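Local coordinates for protein RNA-dependent RNA Polymerase (Bombyx mori cytoplasmic polyhedrosis virus, PDB 6TZ0) that catalyses RNA-directed RNA synthesis, transcribing the viral double-stranded genome conservatively into plus strands and probably also copying plus strands into minus strands, at residues A[884-890]-A[1201-1205]; A[1018-1022]-A[1136-1140]. All blocks are in the same frame, centred on the assembly; numbering follows the deposited sequence.

Contact 1 (A[884-890]-A[1201-1205]); sequences MIQQNSM and VLHPG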
# COMPACT_ATOMS: atom_id res chain seq x y z
N MET A 884 9.89 -30.71 -45.78
CA MET A 884 11.27 -30.30 -45.55
C MET A 884 12.05 -31.37 -44.79
O MET A 884 13.28 -31.43 -44.91
CB MET A 884 11.25 -28.95 -44.84
CG MET A 884 12.58 -28.32 -44.52
SD MET A 884 12.38 -26.57 -44.18
CE MET A 884 11.27 -26.61 -42.79
N ILE A 885 11.37 -32.26 -44.06
CA ILE A 885 12.08 -33.39 -43.46
C ILE A 885 11.98 -34.67 -44.28
O ILE A 885 12.62 -35.67 -43.92
CB ILE A 885 11.62 -33.75 -42.03
CG1 ILE A 885 10.21 -34.33 -42.03
CG2 ILE A 885 11.65 -32.54 -41.12
CD1 ILE A 885 9.81 -34.86 -40.68
N GLN A 886 11.20 -34.69 -45.37
CA GLN A 886 11.20 -35.89 -46.20
C GLN A 886 12.10 -35.81 -47.43
O GLN A 886 12.16 -36.78 -48.19
CB GLN A 886 9.78 -36.29 -46.62
CG GLN A 886 9.07 -35.41 -47.63
CD GLN A 886 9.24 -35.88 -49.06
OE1 GLN A 886 9.40 -37.07 -49.32
NE2 GLN A 886 9.19 -34.94 -50.00
N GLN A 887 12.79 -34.69 -47.67
CA GLN A 887 13.90 -34.70 -48.62
C GLN A 887 15.17 -34.06 -48.05
O GLN A 887 16.05 -33.66 -48.82
CB GLN A 887 13.53 -34.03 -49.95
CG GLN A 887 13.21 -32.55 -49.93
CD GLN A 887 11.74 -32.27 -50.06
OE1 GLN A 887 10.91 -33.18 -49.94
NE2 GLN A 887 11.39 -31.02 -50.33
N ASN A 888 15.27 -33.97 -46.71
CA ASN A 888 16.52 -33.70 -45.99
C ASN A 888 17.10 -32.33 -46.34
O ASN A 888 18.27 -32.21 -46.70
CB ASN A 888 17.55 -34.81 -46.23
CG ASN A 888 18.56 -34.96 -45.10
OD1 ASN A 888 19.30 -35.94 -45.06
ND2 ASN A 888 18.58 -34.01 -44.17
N SER A 889 16.27 -31.30 -46.26
CA SER A 889 16.70 -29.94 -46.53
C SER A 889 16.38 -29.06 -45.33
O SER A 889 15.67 -29.47 -44.42
CB SER A 889 16.03 -29.38 -47.79
OG SER A 889 14.63 -29.26 -47.62
N MET A 890 16.93 -27.85 -45.34
CA MET A 890 16.62 -26.84 -44.34
C MET A 890 16.29 -25.49 -44.96
O MET A 890 16.55 -24.45 -44.34
CB MET A 890 17.78 -26.68 -43.36
CG MET A 890 18.00 -27.87 -42.43
SD MET A 890 19.36 -27.59 -41.28
CE MET A 890 19.39 -29.14 -40.40
N VAL A 1201 7.93 -37.87 -35.78
CA VAL A 1201 9.00 -38.03 -36.75
C VAL A 1201 9.98 -36.87 -36.59
O VAL A 1201 9.58 -35.75 -36.26
CB VAL A 1201 8.46 -38.12 -38.20
CG1 VAL A 1201 7.66 -39.39 -38.37
CG2 VAL A 1201 7.57 -36.94 -38.52
N LEU A 1202 11.26 -37.16 -36.79
CA LEU A 1202 12.31 -36.18 -36.58
C LEU A 1202 13.12 -36.01 -37.86
O LEU A 1202 13.05 -36.83 -38.78
CB LEU A 1202 13.24 -36.58 -35.44
CG LEU A 1202 12.61 -36.64 -34.05
CD1 LEU A 1202 13.60 -37.12 -33.02
CD2 LEU A 1202 12.06 -35.30 -33.64
N HIS A 1203 13.88 -34.93 -37.90
CA HIS A 1203 14.76 -34.55 -39.00
C HIS A 1203 16.18 -35.04 -38.71
O HIS A 1203 16.61 -35.02 -37.55
CB HIS A 1203 14.73 -33.03 -39.17
CG HIS A 1203 15.44 -32.52 -40.38
ND1 HIS A 1203 16.71 -32.00 -40.34
CD2 HIS A 1203 15.06 -32.46 -41.68
CE1 HIS A 1203 17.08 -31.63 -41.55
NE2 HIS A 1203 16.09 -31.90 -42.38
N PRO A 1204 16.89 -35.53 -39.73
CA PRO A 1204 18.26 -36.02 -39.49
C PRO A 1204 19.23 -34.93 -39.06
O PRO A 1204 20.20 -35.22 -38.36
CB PRO A 1204 18.65 -36.62 -40.85
CG PRO A 1204 17.36 -36.97 -41.48
CD PRO A 1204 16.40 -35.91 -41.06
N GLY A 1205 18.97 -33.68 -39.45
CA GLY A 1205 19.72 -32.57 -38.91
C GLY A 1205 19.46 -32.33 -37.44
O GLY A 1205 20.36 -31.90 -36.72

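Contact 2 (A[1018-1022]-A[1136-1140]); sequences ALHLY and NVEYH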
# COMPACT_ATOMS: atom_id res chain seq x y z
N ALA A 1018 17.53 -25.99 -35.83
CA ALA A 1018 17.17 -27.28 -36.39
C ALA A 1018 16.28 -28.07 -35.46
O ALA A 1018 15.65 -29.04 -35.89
CB ALA A 1018 18.43 -28.09 -36.72
N LEU A 1019 16.21 -27.67 -34.18
CA LEU A 1019 15.34 -28.32 -33.21
C LEU A 1019 13.87 -28.05 -33.46
O LEU A 1019 13.03 -28.72 -32.86
CB LEU A 1019 15.69 -27.87 -31.80
CG LEU A 1019 17.05 -28.30 -31.25
CD1 LEU A 1019 17.28 -27.72 -29.87
CD2 LEU A 1019 17.16 -29.81 -31.22
N HIS A 1020 13.52 -27.09 -34.32
CA HIS A 1020 12.12 -26.90 -34.66
C HIS A 1020 11.61 -27.94 -35.65
O HIS A 1020 10.39 -28.03 -35.83
CB HIS A 1020 11.88 -25.51 -35.26
CG HIS A 1020 12.19 -24.38 -34.32
ND1 HIS A 1020 13.38 -23.69 -34.37
CD2 HIS A 1020 11.49 -23.85 -33.30
CE1 HIS A 1020 13.40 -22.77 -33.43
NE2 HIS A 1020 12.26 -22.84 -32.76
N LEU A 1021 12.48 -28.73 -36.25
CA LEU A 1021 12.09 -29.60 -37.36
C LEU A 1021 11.62 -30.95 -36.81
O LEU A 1021 12.33 -31.95 -36.81
CB LEU A 1021 13.24 -29.76 -38.34
CG LEU A 1021 13.74 -28.44 -38.91
CD1 LEU A 1021 14.86 -28.65 -39.90
CD2 LEU A 1021 12.62 -27.69 -39.54
N TYR A 1022 10.37 -30.96 -36.35
CA TYR A 1022 9.74 -32.16 -35.84
C TYR A 1022 8.25 -32.11 -36.14
O TYR A 1022 7.64 -31.04 -36.12
CB TYR A 1022 9.99 -32.34 -34.34
CG TYR A 1022 9.45 -31.25 -33.43
CD1 TYR A 1022 10.21 -30.14 -33.14
CD2 TYR A 1022 8.21 -31.37 -32.84
CE1 TYR A 1022 9.73 -29.15 -32.31
CE2 TYR A 1022 7.72 -30.39 -32.02
CZ TYR A 1022 8.48 -29.29 -31.75
OH TYR A 1022 7.98 -28.32 -30.92
N ASN A 1136 24.30 -27.77 -24.84
CA ASN A 1136 24.27 -27.21 -26.18
C ASN A 1136 22.85 -27.08 -26.72
O ASN A 1136 22.53 -26.11 -27.42
CB ASN A 1136 25.16 -28.03 -27.12
CG ASN A 1136 24.84 -29.52 -27.09
OD1 ASN A 1136 23.89 -29.96 -26.44
ND2 ASN A 1136 25.64 -30.30 -27.81
N VAL A 1137 21.98 -28.03 -26.42
CA VAL A 1137 20.59 -27.90 -26.84
C VAL A 1137 19.82 -27.11 -25.80
O VAL A 1137 20.11 -27.18 -24.60
CB VAL A 1137 19.95 -29.27 -27.12
CG1 VAL A 1137 20.70 -30.00 -28.22
CG2 VAL A 1137 19.87 -30.12 -25.89
N GLU A 1138 18.86 -26.31 -26.26
CA GLU A 1138 18.05 -25.44 -25.42
C GLU A 1138 16.83 -25.03 -26.22
O GLU A 1138 16.88 -24.96 -27.45
CB GLU A 1138 18.86 -24.22 -24.95
CG GLU A 1138 19.34 -23.31 -26.07
CD GLU A 1138 20.24 -22.20 -25.58
OE1 GLU A 1138 20.52 -22.15 -24.36
OE2 GLU A 1138 20.66 -21.37 -26.41
N TYR A 1139 15.72 -24.79 -25.53
CA TYR A 1139 14.54 -24.64 -26.37
C TYR A 1139 13.71 -23.39 -26.09
O TYR A 1139 13.17 -22.82 -27.04
CB TYR A 1139 13.68 -25.90 -26.26
CG TYR A 1139 12.75 -26.03 -27.42
CD1 TYR A 1139 13.25 -26.29 -28.68
CD2 TYR A 1139 11.38 -25.90 -27.27
CE1 TYR A 1139 12.43 -26.40 -29.76
CE2 TYR A 1139 10.54 -26.03 -28.35
CZ TYR A 1139 11.07 -26.27 -29.59
OH TYR A 1139 10.26 -26.40 -30.67
N HIS A 1140 13.59 -22.97 -24.83
CA HIS A 1140 13.11 -21.64 -24.42
C HIS A 1140 11.66 -21.37 -24.86
O HIS A 1140 11.39 -20.58 -25.76
CB HIS A 1140 14.03 -20.52 -24.94
CG HIS A 1140 15.38 -20.50 -24.30
ND1 HIS A 1140 16.44 -21.23 -24.78
CD2 HIS A 1140 15.84 -19.83 -23.22
CE1 HIS A 1140 17.50 -21.01 -24.03
NE2 HIS A 1140 17.16 -20.16 -23.07

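Contact 1 (A[884-890]-A[1201-1205])
H1203, the N-cap residue linking strand 1196-1202 to helix 1204-1211, sets its imidazole against segment 884-890, where helix 881-886 gives way to a turn around N888 and S889. H1203 turns its ring away from its own backbone N (chi1 -172°), which brings it across to I885, whose methyl CG2 approaches the ring edge, 3.5 Å from H1203 CD2. The other branch of I885 extends toward the strand, and its CD1 lies 3.7 Å from V1201 CG2; a beta-branched residue can thus serve ring and strand at once. H1203 NE2 donates a weak hydrogen bond to S889 O, at 3.2 Å and bent to 124°. The turn carrying this acceptor is held by its own backbone bond from S889 N to M884 O (3.3 Å). N888 allows the reversal by taking a left-handed conformation, which asparagine tolerates well. Its amide stands nearly upright to the imidazole plane (84°), with ND2 3.7 Å from H1203 NE2. M890 is extended beyond CG, a flexible chain long enough to bring CE within 3.6 Å of H1203 CE1 and 3.8 Å of G1205 CA. CD of P1204 lies above one face of the imidazole, off toward the rim; proline suits a first helical turn, where no amide hydrogen is required. Around this junction, V1201 pairs through its backbone with E1023 of strand 1022-1027, and M884 and H1203 both pack on L1021 in the loop leading to that strand.

Contact 2 (A[1018-1022]-A[1136-1140])
Y1139 runs past L1019 and ends at the hydroxyl of Y1022, tying two loops together inside the protein. From CB, its chain takes CG anti to the backbone N (chi1 -160°), which sends the ring toward 1018-1022. Along one side, CE1 passes 4.1 Å from L1019 CB and 3.9 Å from L1019 O. Further out, CZ lies 4.2 Å from Y1022 CE1. At the tip, Y1139 OH accepts a hydrogen bond of 3.0 Å from Y1022 OH, sitting at the edge of the Y1022 ring and in its plane. Each tyrosine points its hydroxyl at the other's; a long polar-ended side chain suits this place, giving the Y1022 proton a buried acceptor. H1020 flanks the same tip, CD2 being 3.9 Å from Y1139 OH, with the two ring planes inclined at 44°. L1019 also sends CD1 beside V1137 CB (4.1 Å), an apolar pairing fitting for a leucine and a valine in the interior. An inverse gamma turn centred on L1021 leads from H1020 into Y1022. F1181 of helix 1174-1188 stacks on Y1022 and meets Y1139 edge-to-face, R873 of helix 873-878 makes a cation-pi contact with Y1022, and helix 1204-1211 packs on L1019 and V1137.

In the fold
Contacts 1 and 2 lie about 14 Å apart, centre to centre, within the C-terminal family region and away from the nucleotide and magnesium sites. Along the chain the order is 884-890, 1018-1022, 1136-1140 and 1201-1205, so the outer pair brackets the inner one. They meet at L1021, whose O is 3.5 Å from H1203 CB and whose CD2 is 3.7 Å from M884 CE, and at Y1022, whose CB packs on L1202. Antiparallel strands 1022-1027 and 1196-1202 share a sheet, and helix 1204-1211, which starts in contact 1, packs on contact 2. The C-terminal end of the modelled chain is thereby packed against segments from across this region.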